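Long-range contacts in Poly(A) RNA polymerase GLD2 (Rattus norvegicus, PDB 6LBK), which probably adds AMP units to the 3' ends of selected cytoplasmic mRNAs and certain microRNAs, using ATP and magnesium or manganese: residues T181-L189 against V328-N336; L231-T239 against I305-I313. The protein carries 1 engineered substitution. One frame throughout, in Å; residues are numbered along the deposited sequence.

Contact 1. Residues T181-L189 against V328-N336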
ATOM      1  N   THR A 181      10.239 -10.152  -5.478  1.00 80.31           N
ATOM      2  CA  THR A 181      10.465  -9.109  -6.465  1.00 76.53           C
ATOM      3  C   THR A 181       9.180  -8.436  -6.928  1.00 75.54           C
ATOM      4  O   THR A 181       9.235  -7.282  -7.374  1.00 77.84           O
ATOM      5  CB  THR A 181      11.220  -9.704  -7.650  1.00 82.39           C
ATOM      6  OG1 THR A 181      10.500 -10.838  -8.153  1.00 89.17           O
ATOM      7  CG2 THR A 181      12.586 -10.151  -7.198  1.00 78.80           C
ATOM      8  N   VAL A 182       8.021  -9.093  -6.809  1.00 70.76           N
ATOM      9  CA  VAL A 182       6.789  -8.443  -7.254  1.00 69.74           C
ATOM     10  C   VAL A 182       6.562  -7.123  -6.514  1.00 70.05           C
ATOM     11  O   VAL A 182       6.051  -6.150  -7.092  1.00 68.38           O
ATOM     12  CB  VAL A 182       5.588  -9.406  -7.109  1.00 74.80           C
ATOM     13  CG1 VAL A 182       5.330  -9.751  -5.659  1.00 77.03           C
ATOM     14  CG2 VAL A 182       4.338  -8.787  -7.711  1.00 72.42           C
ATOM     15  N   GLY A 183       6.998  -7.046  -5.255  1.00 63.85           N
ATOM     16  CA  GLY A 183       6.867  -5.807  -4.508  1.00 52.80           C
ATOM     17  C   GLY A 183       7.658  -4.657  -5.106  1.00 65.23           C
ATOM     18  O   GLY A 183       7.256  -3.498  -4.980  1.00 63.79           O
ATOM     19  N   ILE A 184       8.796  -4.951  -5.763  1.00 61.30           N
ATOM     20  CA  ILE A 184       9.477  -3.908  -6.530  1.00 65.14           C
ATOM     21  C   ILE A 184       8.593  -3.441  -7.686  1.00 71.67           C
ATOM     22  O   ILE A 184       8.326  -2.237  -7.836  1.00 73.60           O
ATOM     23  CB  ILE A 184      10.861  -4.378  -7.017  1.00 70.27           C
ATOM     24  CG1 ILE A 184      11.829  -4.653  -5.851  1.00 66.26           C
ATOM     25  CG2 ILE A 184      11.457  -3.356  -7.982  1.00 74.05           C
ATOM     26  CD1 ILE A 184      13.047  -5.425  -6.248  1.00 71.05           C
ATOM     27  N   ARG A 185       8.037  -4.386  -8.459  1.00 67.66           N
ATOM     28  CA  ARG A 185       7.232  -3.996  -9.620  1.00 71.80           C
ATOM     29  C   ARG A 185       6.027  -3.149  -9.216  1.00 78.88           C
ATOM     30  O   ARG A 185       5.847  -2.019  -9.701  1.00 88.10           O
ATOM     31  CB  ARG A 185       6.776  -5.229 -10.400  1.00 68.71           C
ATOM     32  CG  ARG A 185       7.941  -6.064 -10.889  1.00 75.91           C
ATOM     33  CD  ARG A 185       7.629  -6.859 -12.128  1.00 71.13           C
ATOM     34  NE  ARG A 185       8.869  -7.476 -12.586  1.00 77.49           N
ATOM     35  CZ  ARG A 185       9.735  -6.888 -13.402  1.00 84.22           C
ATOM     36  NH1 ARG A 185       9.492  -5.673 -13.869  1.00 94.43           N
ATOM     37  NH2 ARG A 185      10.846  -7.509 -13.743  1.00 83.77           N
ATOM     38  N   ASN A 186       5.235  -3.631  -8.263  1.00 66.34           N
ATOM     39  CA  ASN A 186       4.031  -2.868  -7.980  1.00 67.41           C
ATOM     40  C   ASN A 186       4.348  -1.562  -7.273  1.00 62.30           C
ATOM     41  O   ASN A 186       3.574  -0.606  -7.429  1.00 50.53           O
ATOM     42  CB  ASN A 186       3.014  -3.704  -7.202  1.00 62.58           C
ATOM     43  CG  ASN A 186       3.552  -4.247  -5.902  1.00 70.22           C
ATOM     44  OD1 ASN A 186       4.281  -3.566  -5.177  1.00 76.27           O
ATOM     45  ND2 ASN A 186       3.176  -5.486  -5.585  1.00 66.34           N
ATOM     46  N   THR A 187       5.531  -1.465  -6.618  1.00 57.89           N
ATOM     47  CA  THR A 187       5.913  -0.177  -6.031  1.00 59.33           C
ATOM     48  C   THR A 187       5.816   0.925  -7.069  1.00 57.72           C
ATOM     49  O   THR A 187       5.286   2.011  -6.789  1.00 56.14           O
ATOM     50  CB  THR A 187       7.325  -0.208  -5.425  1.00 56.23           C
ATOM     51  OG1 THR A 187       7.307  -0.941  -4.195  1.00 52.34           O
ATOM     52  CG2 THR A 187       7.785   1.204  -5.125  1.00 55.15           C
ATOM     53  N   PHE A 188       6.303   0.652  -8.281  1.00 56.80           N
ATOM     54  CA  PHE A 188       6.352   1.688  -9.292  1.00 64.31           C
ATOM     55  C   PHE A 188       5.101   1.721 -10.150  1.00 68.96           C
ATOM     56  O   PHE A 188       4.825   2.760 -10.764  1.00 66.20           O
ATOM     57  CB  PHE A 188       7.641   1.531 -10.115  1.00 74.78           C
ATOM     58  CG  PHE A 188       8.847   1.708  -9.270  1.00 77.84           C
ATOM     59  CD1 PHE A 188       9.183   2.976  -8.799  1.00 75.39           C
ATOM     60  CD2 PHE A 188       9.582   0.620  -8.846  1.00 73.89           C
ATOM     61  CE1 PHE A 188      10.250   3.159  -7.960  1.00 78.82           C
ATOM     62  CE2 PHE A 188      10.682   0.795  -8.013  1.00 74.61           C
ATOM     63  CZ  PHE A 188      11.011   2.067  -7.565  1.00 80.71           C
ATOM     64  N   LEU A 189       4.307   0.641 -10.151  1.00 74.66           N
ATOM     65  CA  LEU A 189       2.945   0.757 -10.657  1.00 73.00           C
ATOM     66  C   LEU A 189       2.174   1.749  -9.813  1.00 57.97           C
ATOM     67  O   LEU A 189       1.734   2.794 -10.304  1.00 55.36           O
ATOM     68  CB  LEU A 189       2.270  -0.610 -10.639  1.00 70.09           C
ATOM     69  CG  LEU A 189       0.796  -0.681 -10.960  1.00 58.13           C
ATOM     70  CD1 LEU A 189       0.620  -0.264 -12.392  1.00 62.83           C
ATOM     71  CD2 LEU A 189       0.408  -2.102 -10.752  1.00 52.70           C
ATOM     72  N   VAL A 328      -9.237  -9.321  -3.838  1.00 77.51           N
ATOM     73  CA  VAL A 328      -8.550  -8.254  -4.565  1.00 70.48           C
ATOM     74  C   VAL A 328      -7.404  -8.877  -5.384  1.00 72.78           C
ATOM     75  O   VAL A 328      -6.542  -9.560  -4.825  1.00 78.37           O
ATOM     76  CB  VAL A 328      -8.025  -7.181  -3.605  1.00 64.98           C
ATOM     77  CG1 VAL A 328      -7.476  -6.002  -4.371  1.00 71.78           C
ATOM     78  CG2 VAL A 328      -9.102  -6.778  -2.630  1.00 64.37           C
ATOM     79  N   GLU A 329      -7.435  -8.710  -6.708  1.00 73.67           N
ATOM     80  CA  GLU A 329      -6.449  -9.334  -7.586  1.00 76.08           C
ATOM     81  C   GLU A 329      -5.135  -8.551  -7.552  1.00 88.75           C
ATOM     82  O   GLU A 329      -5.113  -7.353  -7.846  1.00 90.51           O
ATOM     83  CB  GLU A 329      -6.970  -9.417  -9.021  1.00 79.95           C
ATOM     84  CG  GLU A 329      -6.031 -10.139  -9.996  1.00 83.48           C
ATOM     85  CD  GLU A 329      -6.420  -9.970 -11.481  1.00 90.83           C
ATOM     86  OE1 GLU A 329      -6.456 -10.985 -12.225  1.00 96.90           O
ATOM     87  OE2 GLU A 329      -6.674  -8.825 -11.914  1.00 94.20           O
ATOM     88  N   GLU A 330      -4.042  -9.208  -7.170  1.00 84.08           N
ATOM     89  CA  GLU A 330      -2.742  -8.580  -7.353  1.00 76.65           C
ATOM     90  C   GLU A 330      -2.583  -8.281  -8.846  1.00 77.31           C
ATOM     91  O   GLU A 330      -2.979  -9.101  -9.676  1.00 79.21           O
ATOM     92  CB  GLU A 330      -1.629  -9.498  -6.825  1.00 78.19           C
ATOM     93  CG  GLU A 330      -0.434  -8.826  -6.135  1.00 79.55           C
ATOM     94  CD  GLU A 330       0.550  -8.095  -7.076  1.00 83.64           C
ATOM     95  OE1 GLU A 330       0.713  -8.530  -8.238  1.00 81.49           O
ATOM     96  OE2 GLU A 330       1.165  -7.082  -6.643  1.00 81.34           O
ATOM     97  N   PRO A 331      -2.109  -7.087  -9.225  1.00 69.68           N
ATOM     98  CA  PRO A 331      -2.055  -6.747 -10.662  1.00 72.34           C
ATOM     99  C   PRO A 331      -0.950  -7.452 -11.451  1.00 88.80           C
ATOM    100  O   PRO A 331      -1.108  -7.614 -12.670  1.00104.52           O
ATOM    101  CB  PRO A 331      -1.872  -5.222 -10.672  1.00 68.48           C
ATOM    102  CG  PRO A 331      -1.393  -4.873  -9.337  1.00 64.21           C
ATOM    103  CD  PRO A 331      -1.836  -5.930  -8.367  1.00 64.57           C
ATOM    104  N   PHE A 332       0.140  -7.904 -10.821  1.00 80.01           N
ATOM    105  CA  PHE A 332       1.201  -8.570 -11.573  1.00 80.25           C
ATOM    106  C   PHE A 332       1.094 -10.091 -11.506  1.00 84.58           C
ATOM    107  O   PHE A 332       1.204 -10.749 -12.540  1.00 98.08           O
ATOM    108  CB  PHE A 332       2.594  -8.095 -11.100  1.00 78.39           C
ATOM    109  CG  PHE A 332       2.928  -6.652 -11.477  1.00 75.95           C
ATOM    110  CD1 PHE A 332       3.233  -6.309 -12.791  1.00 79.33           C
ATOM    111  CD2 PHE A 332       2.948  -5.652 -10.523  1.00 70.89           C
ATOM    112  CE1 PHE A 332       3.537  -5.000 -13.140  1.00 77.79           C
ATOM    113  CE2 PHE A 332       3.241  -4.340 -10.872  1.00 69.25           C
ATOM    114  CZ  PHE A 332       3.542  -4.022 -12.181  1.00 72.77           C
ATOM    115  N   ASP A 333       0.876 -10.684 -10.335  1.00 83.29           N
ATOM    116  CA  ASP A 333       0.521 -12.098 -10.243  1.00 87.79           C
ATOM    117  C   ASP A 333      -0.946 -12.269  -9.851  1.00108.63           C
ATOM    118  O   ASP A 333      -1.640 -11.320  -9.480  1.00105.41           O
ATOM    119  CB  ASP A 333       1.424 -12.822  -9.246  1.00 92.64           C
ATOM    120  CG  ASP A 333       1.372 -12.219  -7.874  1.00100.33           C
ATOM    121  OD1 ASP A 333       0.639 -11.241  -7.711  1.00110.15           O
ATOM    122  OD2 ASP A 333       2.079 -12.687  -6.956  1.00105.86           O
ATOM    123  N   GLY A 334      -1.434 -13.498  -9.950  1.00128.27           N
ATOM    124  CA  GLY A 334      -2.845 -13.727  -9.696  1.00131.30           C
ATOM    125  C   GLY A 334      -3.147 -14.291  -8.324  1.00128.73           C
ATOM    126  O   GLY A 334      -3.236 -15.514  -8.168  1.00143.60           O
ATOM    127  N   THR A 335      -3.293 -13.427  -7.322  1.00 98.64           N
ATOM    128  CA  THR A 335      -3.473 -13.877  -5.946  1.00 86.98           C
ATOM    129  C   THR A 335      -4.294 -12.846  -5.173  1.00 82.38           C
ATOM    130  O   THR A 335      -4.364 -11.670  -5.540  1.00 78.52           O
ATOM    131  CB  THR A 335      -2.114 -14.147  -5.250  1.00 92.21           C
ATOM    132  OG1 THR A 335      -1.254 -13.008  -5.373  1.00 87.93           O
ATOM    133  CG2 THR A 335      -1.397 -15.367  -5.819  1.00 91.71           C
ATOM    134  N   ASN A 336      -4.906 -13.307  -4.082  1.00 83.34           N
ATOM    135  CA  ASN A 336      -5.805 -12.499  -3.260  1.00 80.18           C
ATOM    136  C   ASN A 336      -5.004 -11.725  -2.216  1.00 88.24           C
ATOM    137  O   ASN A 336      -4.429 -12.330  -1.305  1.00 89.97           O
ATOM    138  CB  ASN A 336      -6.845 -13.379  -2.576  1.00 84.48           C
ATOM    139  CG  ASN A 336      -7.852 -12.575  -1.774  1.00 84.87           C
ATOM    140  OD1 ASN A 336      -7.959 -11.356  -1.924  1.00 80.37           O
ATOM    141  ND2 ASN A 336      -8.607 -13.256  -0.922  1.00 89.36           N
TER
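Phe332 carries the apolar centre of this contact, its ring laid against Arg185, Asn186 and Leu189 of helix 182-194. Arg185 CB stands over one face, 3.8 Å from the ring centroid and 17° off the normal, which qualifies as a CH-pi contact. Asn186 meets the same ring at its edge, CA lying 3.3 Å from Phe332 CE2. Leu189, whose chi1 of 172° swings CG to the far side from its backbone N, brings CD2 to 3.6 Å from Pro331 CG and equally near Phe332 CE2. Val182 CG2 covers Phe332 CB and borders the Glu330 carboxylate, where the polar edge begins. There Asn186 ND2 donates to Glu330 OE2 at 2.8 Å, meeting the oxygen almost end-on, with amide and carboxylate planes 49° apart; Tyr227 OH also bonds OE2. OE1 accepts from the backbone N of Phe332 and of Asp333, so one carboxylate ties its own loop to the helix. A glutamine here would probably set its NH2 against either Asn186 ND2 or those two backbone N-H groups, leaving donors without an acceptor. The contact joins helix 182-194 of the palm region to the PAP-associated loop after strand 328-329, flanked by Tyr227 of helix 226-239 and Gln249 of helix 248-251.

Contact 2. Residues L231-T239 against I305-I313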
ATOM      1  N   LEU A 231      -5.374  -0.683  -3.341  1.00 46.31           N
ATOM      2  CA  LEU A 231      -5.973  -1.221  -4.556  1.00 51.32           C
ATOM      3  C   LEU A 231      -7.462  -0.947  -4.579  1.00 51.03           C
ATOM      4  O   LEU A 231      -8.034  -0.781  -5.651  1.00 61.75           O
ATOM      5  CB  LEU A 231      -5.691  -2.731  -4.667  1.00 60.44           C
ATOM      6  CG  LEU A 231      -4.249  -3.234  -4.905  1.00 56.17           C
ATOM      7  CD1 LEU A 231      -4.177  -4.765  -5.046  1.00 53.26           C
ATOM      8  CD2 LEU A 231      -3.578  -2.586  -6.102  1.00 58.77           C
ATOM      9  N   MET A 232      -8.100  -0.849  -3.409  1.00 54.08           N
ATOM     10  CA  MET A 232      -9.536  -0.602  -3.367  1.00 51.20           C
ATOM     11  C   MET A 232      -9.860   0.862  -3.670  1.00 52.87           C
ATOM     12  O   MET A 232     -10.813   1.159  -4.403  1.00 44.46           O
ATOM     13  CB  MET A 232     -10.079  -1.002  -2.009  1.00 48.34           C
ATOM     14  CG  MET A 232     -10.254  -2.501  -1.815  1.00 49.73           C
ATOM     15  SD  MET A 232     -10.435  -2.910  -0.047  1.00 64.22           S
ATOM     16  CE  MET A 232     -11.935  -2.072   0.410  1.00 54.52           C
ATOM     17  N   VAL A 233      -9.081   1.784  -3.090  1.00 46.46           N
ATOM     18  CA  VAL A 233      -9.163   3.197  -3.460  1.00 37.51           C
ATOM     19  C   VAL A 233      -8.949   3.359  -4.957  1.00 46.03           C
ATOM     20  O   VAL A 233      -9.731   4.030  -5.630  1.00 53.38           O
ATOM     21  CB  VAL A 233      -8.147   4.034  -2.663  1.00 36.91           C
ATOM     22  CG1 VAL A 233      -8.245   5.481  -3.039  1.00 40.90           C
ATOM     23  CG2 VAL A 233      -8.344   3.885  -1.193  1.00 34.95           C
ATOM     24  N   LEU A 234      -7.854   2.787  -5.495  1.00 59.55           N
ATOM     25  CA  LEU A 234      -7.588   2.917  -6.932  1.00 62.40           C
ATOM     26  C   LEU A 234      -8.714   2.309  -7.770  1.00 62.44           C
ATOM     27  O   LEU A 234      -9.094   2.873  -8.800  1.00 70.30           O
ATOM     28  CB  LEU A 234      -6.235   2.291  -7.315  1.00 53.99           C
ATOM     29  CG  LEU A 234      -4.888   2.773  -6.736  1.00 54.10           C
ATOM     30  CD1 LEU A 234      -3.762   2.076  -7.435  1.00 58.91           C
ATOM     31  CD2 LEU A 234      -4.686   4.286  -6.874  1.00 56.41           C
ATOM     32  N   HIS A 235      -9.277   1.176  -7.340  1.00 51.29           N
ATOM     33  CA  HIS A 235     -10.438   0.618  -8.026  1.00 60.22           C
ATOM     34  C   HIS A 235     -11.633   1.582  -7.984  1.00 64.92           C
ATOM     35  O   HIS A 235     -12.310   1.795  -9.002  1.00 71.50           O
ATOM     36  CB  HIS A 235     -10.793  -0.723  -7.403  1.00 61.33           C
ATOM     37  CG  HIS A 235     -12.100  -1.270  -7.865  1.00 57.32           C
ATOM     38  ND1 HIS A 235     -12.254  -1.885  -9.084  1.00 60.60           N
ATOM     39  CD2 HIS A 235     -13.325  -1.237  -7.299  1.00 62.53           C
ATOM     40  CE1 HIS A 235     -13.516  -2.235  -9.243  1.00 67.19           C
ATOM     41  NE2 HIS A 235     -14.189  -1.848  -8.175  1.00 67.02           N
ATOM     42  N   TYR A 236     -11.924   2.158  -6.807  1.00 52.48           N
ATOM     43  CA  TYR A 236     -13.029   3.115  -6.705  1.00 62.24           C
ATOM     44  C   TYR A 236     -12.825   4.270  -7.677  1.00 75.38           C
ATOM     45  O   TYR A 236     -13.764   4.686  -8.374  1.00 86.98           O
ATOM     46  CB  TYR A 236     -13.207   3.652  -5.261  1.00 50.81           C
ATOM     47  CG  TYR A 236     -14.246   4.800  -5.179  1.00 59.14           C
ATOM     48  CD1 TYR A 236     -15.606   4.583  -5.481  1.00 53.32           C
ATOM     49  CD2 TYR A 236     -13.861   6.098  -4.823  1.00 53.97           C
ATOM     50  CE1 TYR A 236     -16.562   5.663  -5.433  1.00 54.60           C
ATOM     51  CE2 TYR A 236     -14.808   7.158  -4.771  1.00 63.74           C
ATOM     52  CZ  TYR A 236     -16.136   6.930  -5.083  1.00 52.21           C
ATOM     53  OH  TYR A 236     -16.997   7.971  -5.026  1.00 66.05           O
ATOM     54  N   LEU A 237     -11.603   4.797  -7.735  1.00 68.92           N
ATOM     55  CA  LEU A 237     -11.290   5.862  -8.677  1.00 64.25           C
ATOM     56  C   LEU A 237     -11.355   5.385 -10.122  1.00 66.91           C
ATOM     57  O   LEU A 237     -11.596   6.201 -11.017  1.00 79.50           O
ATOM     58  CB  LEU A 237      -9.904   6.435  -8.373  1.00 55.13           C
ATOM     59  CG  LEU A 237      -9.655   7.134  -7.028  1.00 54.87           C
ATOM     60  CD1 LEU A 237      -8.159   7.560  -6.907  1.00 47.89           C
ATOM     61  CD2 LEU A 237     -10.604   8.328  -6.827  1.00 50.33           C
ATOM     62  N   GLN A 238     -11.175   4.083 -10.371  1.00 59.17           N
ATOM     63  CA  GLN A 238     -11.119   3.574 -11.738  1.00 68.42           C
ATOM     64  C   GLN A 238     -12.489   3.330 -12.345  1.00 68.92           C
ATOM     65  O   GLN A 238     -12.627   3.355 -13.571  1.00 80.12           O
ATOM     66  CB  GLN A 238     -10.313   2.278 -11.779  1.00 70.75           C
ATOM     67  CG  GLN A 238      -8.815   2.470 -11.916  1.00 72.34           C
ATOM     68  CD  GLN A 238      -8.072   1.153 -11.841  1.00 74.97           C
ATOM     69  OE1 GLN A 238      -8.510   0.228 -11.153  1.00 65.29           O
ATOM     70  NE2 GLN A 238      -6.960   1.047 -12.569  1.00 81.19           N
ATOM     71  N   THR A 239     -13.501   3.119 -11.514  1.00 67.13           N
ATOM     72  CA  THR A 239     -14.818   2.707 -11.969  1.00 72.23           C
ATOM     73  C   THR A 239     -15.892   3.783 -11.811  1.00 77.11           C
ATOM     74  O   THR A 239     -17.068   3.518 -12.098  1.00 81.55           O
ATOM     75  CB  THR A 239     -15.191   1.429 -11.226  1.00 65.10           C
ATOM     76  OG1 THR A 239     -14.848   1.604  -9.847  1.00 64.43           O
ATOM     77  CG2 THR A 239     -14.430   0.242 -11.788  1.00 68.23           C
ATOM     78  N   ILE A 305     -11.753  -7.416  -7.263  1.00 73.11           N
ATOM     79  CA  ILE A 305     -11.299  -6.097  -7.687  1.00 72.48           C
ATOM     80  C   ILE A 305     -10.006  -6.226  -8.485  1.00 81.48           C
ATOM     81  O   ILE A 305      -8.989  -6.711  -7.965  1.00 81.62           O
ATOM     82  CB  ILE A 305     -11.101  -5.199  -6.462  1.00 69.90           C
ATOM     83  CG1 ILE A 305     -12.469  -4.685  -5.979  1.00 70.18           C
ATOM     84  CG2 ILE A 305     -10.056  -4.096  -6.733  1.00 65.12           C
ATOM     85  CD1 ILE A 305     -12.516  -4.459  -4.484  1.00 73.85           C
ATOM     86  N   SER A 306     -10.031  -5.794  -9.749  1.00 80.59           N
ATOM     87  CA  SER A 306      -8.880  -5.915 -10.635  1.00 73.81           C
ATOM     88  C   SER A 306      -8.457  -4.509 -11.062  1.00 85.88           C
ATOM     89  O   SER A 306      -9.072  -3.915 -11.961  1.00 93.33           O
ATOM     90  CB  SER A 306      -9.200  -6.781 -11.828  1.00 78.15           C
ATOM     91  OG  SER A 306      -8.157  -6.686 -12.774  1.00 79.16           O
ATOM     92  N   VAL A 307      -7.444  -3.959 -10.371  1.00 78.14           N
ATOM     93  CA  VAL A 307      -6.820  -2.721 -10.830  1.00 70.90           C
ATOM     94  C   VAL A 307      -6.134  -2.937 -12.180  1.00 84.54           C
ATOM     95  O   VAL A 307      -6.038  -2.006 -12.990  1.00 89.50           O
ATOM     96  CB  VAL A 307      -5.843  -2.174  -9.768  1.00 74.71           C
ATOM     97  CG1 VAL A 307      -4.944  -1.090 -10.364  1.00 78.23           C
ATOM     98  CG2 VAL A 307      -6.604  -1.609  -8.537  1.00 69.61           C
ATOM     99  N   ARG A 308      -5.624  -4.149 -12.443  1.00 79.79           N
ATOM    100  CA  ARG A 308      -5.016  -4.398 -13.746  1.00 80.75           C
ATOM    101  C   ARG A 308      -6.035  -4.209 -14.861  1.00 92.68           C
ATOM    102  O   ARG A 308      -5.705  -3.693 -15.936  1.00100.34           O
ATOM    103  CB  ARG A 308      -4.414  -5.808 -13.812  1.00 77.56           C
ATOM    104  CG  ARG A 308      -3.779  -6.159 -15.171  1.00 81.46           C
ATOM    105  CD  ARG A 308      -3.248  -7.595 -15.242  1.00 84.93           C
ATOM    106  NE  ARG A 308      -4.017  -8.383 -16.204  1.00113.91           N
ATOM    107  CZ  ARG A 308      -3.837  -8.354 -17.528  1.00116.94           C
ATOM    108  NH1 ARG A 308      -4.590  -9.103 -18.324  1.00116.30           N
ATOM    109  NH2 ARG A 308      -2.904  -7.572 -18.060  1.00119.23           N
ATOM    110  N   GLU A 309      -7.283  -4.600 -14.623  1.00 91.64           N
ATOM    111  CA  GLU A 309      -8.302  -4.450 -15.650  1.00 90.95           C
ATOM    112  C   GLU A 309      -9.076  -3.147 -15.523  1.00 83.25           C
ATOM    113  O   GLU A 309      -9.799  -2.792 -16.458  1.00 85.35           O
ATOM    114  CB  GLU A 309      -9.276  -5.623 -15.573  1.00 90.37           C
ATOM    115  CG  GLU A 309      -8.675  -6.918 -16.026  1.00 99.59           C
ATOM    116  CD  GLU A 309      -9.572  -8.085 -15.729  1.00111.44           C
ATOM    117  OE1 GLU A 309     -10.651  -8.190 -16.348  1.00116.44           O
ATOM    118  OE2 GLU A 309      -9.214  -8.877 -14.833  1.00114.39           O
ATOM    119  N   ALA A 310      -8.864  -2.403 -14.430  1.00 75.97           N
ATOM    120  CA  ALA A 310      -9.653  -1.220 -14.072  1.00 83.79           C
ATOM    121  C   ALA A 310     -11.143  -1.574 -14.004  1.00 90.54           C
ATOM    122  O   ALA A 310     -12.021  -0.792 -14.393  1.00 86.20           O
ATOM    123  CB  ALA A 310      -9.398  -0.059 -15.034  1.00 96.21           C
ATOM    124  N   LYS A 311     -11.424  -2.778 -13.496  1.00 91.84           N
ATOM    125  CA  LYS A 311     -12.778  -3.311 -13.527  1.00 89.89           C
ATOM    126  C   LYS A 311     -13.026  -4.140 -12.275  1.00 96.02           C
ATOM    127  O   LYS A 311     -12.092  -4.594 -11.587  1.00 84.68           O
ATOM    128  CB  LYS A 311     -13.012  -4.175 -14.776  1.00 90.14           C
ATOM    129  CG  LYS A 311     -13.070  -3.388 -16.080  1.00 96.14           C
ATOM    130  CD  LYS A 311     -13.277  -4.285 -17.300  1.00102.97           C
ATOM    131  CE  LYS A 311     -13.513  -3.437 -18.540  1.00106.12           C
ATOM    132  NZ  LYS A 311     -13.666  -4.243 -19.767  1.00111.16           N
ATOM    133  N   ALA A 312     -14.309  -4.324 -11.994  1.00100.17           N
ATOM    134  CA  ALA A 312     -14.768  -5.401 -11.134  1.00101.56           C
ATOM    135  C   ALA A 312     -15.056  -6.618 -12.006  1.00 97.22           C
ATOM    136  O   ALA A 312     -15.725  -6.504 -13.036  1.00100.41           O
ATOM    137  CB  ALA A 312     -16.005  -4.973 -10.348  1.00102.07           C
ATOM    138  N   ILE A 313     -14.522  -7.768 -11.611  1.00104.22           N
ATOM    139  CA  ILE A 313     -14.630  -8.987 -12.406  1.00114.20           C
ATOM    140  C   ILE A 313     -15.391  -9.991 -11.546  1.00114.20           C
ATOM    141  O   ILE A 313     -15.365  -9.864 -10.316  1.00121.39           O
ATOM    142  CB  ILE A 313     -13.221  -9.481 -12.797  1.00122.60           C
ATOM    143  CG1 ILE A 313     -12.480  -8.402 -13.597  1.00118.40           C
ATOM    144  CG2 ILE A 313     -13.234 -10.819 -13.545  1.00133.88           C
ATOM    145  CD1 ILE A 313     -13.270  -7.847 -14.758  1.00120.77           C
TER
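His235 of helix 226-239 and Ile305 of the PAP-associated hairpin 303-306/311-314 form the close-packed part of this contact. Ile305 CG1 sits over the centre of the imidazole, 3.9 Å from its centroid and 12° off the normal, a CH-pi contact, while Ile305 CG2 comes within 3.5 Å of His235 CB. Thr239 OG1, bonded to His235 O, lies over the opposite face. A chi1 of 170° sets His235 CG opposite the backbone N; the ring edge faces the Lys311-Ala312 peptide, with CE1 3.5 Å from Ala312 N. Nearby, Val307 CG2 packs among Leu231 CD2, Leu234 CB and the helix backbone, 3.3 Å from Leu231 O. The looser side holds Thr239 CG2, 3.7 Å from Ala310 O, and exposed Lys311, which starts away from the helix. Between the two, extended Gln238 lays its amide against Ala310 and donates from NE2 to Val307 O (3.2 Å, N-H...O angle 157°), reaching an in-plane carbonyl lone pair slightly tilted from its own amide plane. The hairpin turns through a G1 beta bulge at Ala310 and Lys311, both facing Ser306. Gln238 NE2 also bonds Pro246 O, and His235 NE2 Tyr293 OH, implying a mixed, largely van der Waals interface whose buried polar groups find partners partly in a loop and helix 283-297.

Contact 2 is the more buried, with eight of its twelve touching residues enclosed and 496 Å² covered, against four of eight and 334 Å² in contact 1. Both involve the same three-stranded sheet: contact 2 sets helix 226-239 against its hairpin, whereas contact 1 uses the loop leaving its edge strand 328-329 to reach helix 182-194. Glu329 joins them, its N bonding Ile305 O and its OE2 Ser306 OG, and Val328 packs on Leu231. Their polar chemistry differs with place: a carboxylate gripped by several donors in contact 1, where the side chain of Asn186 is about 9 Å from that of Asp111, a probable magnesium ligand; amide and imidazole groups in contact 2, away from the metal ligands.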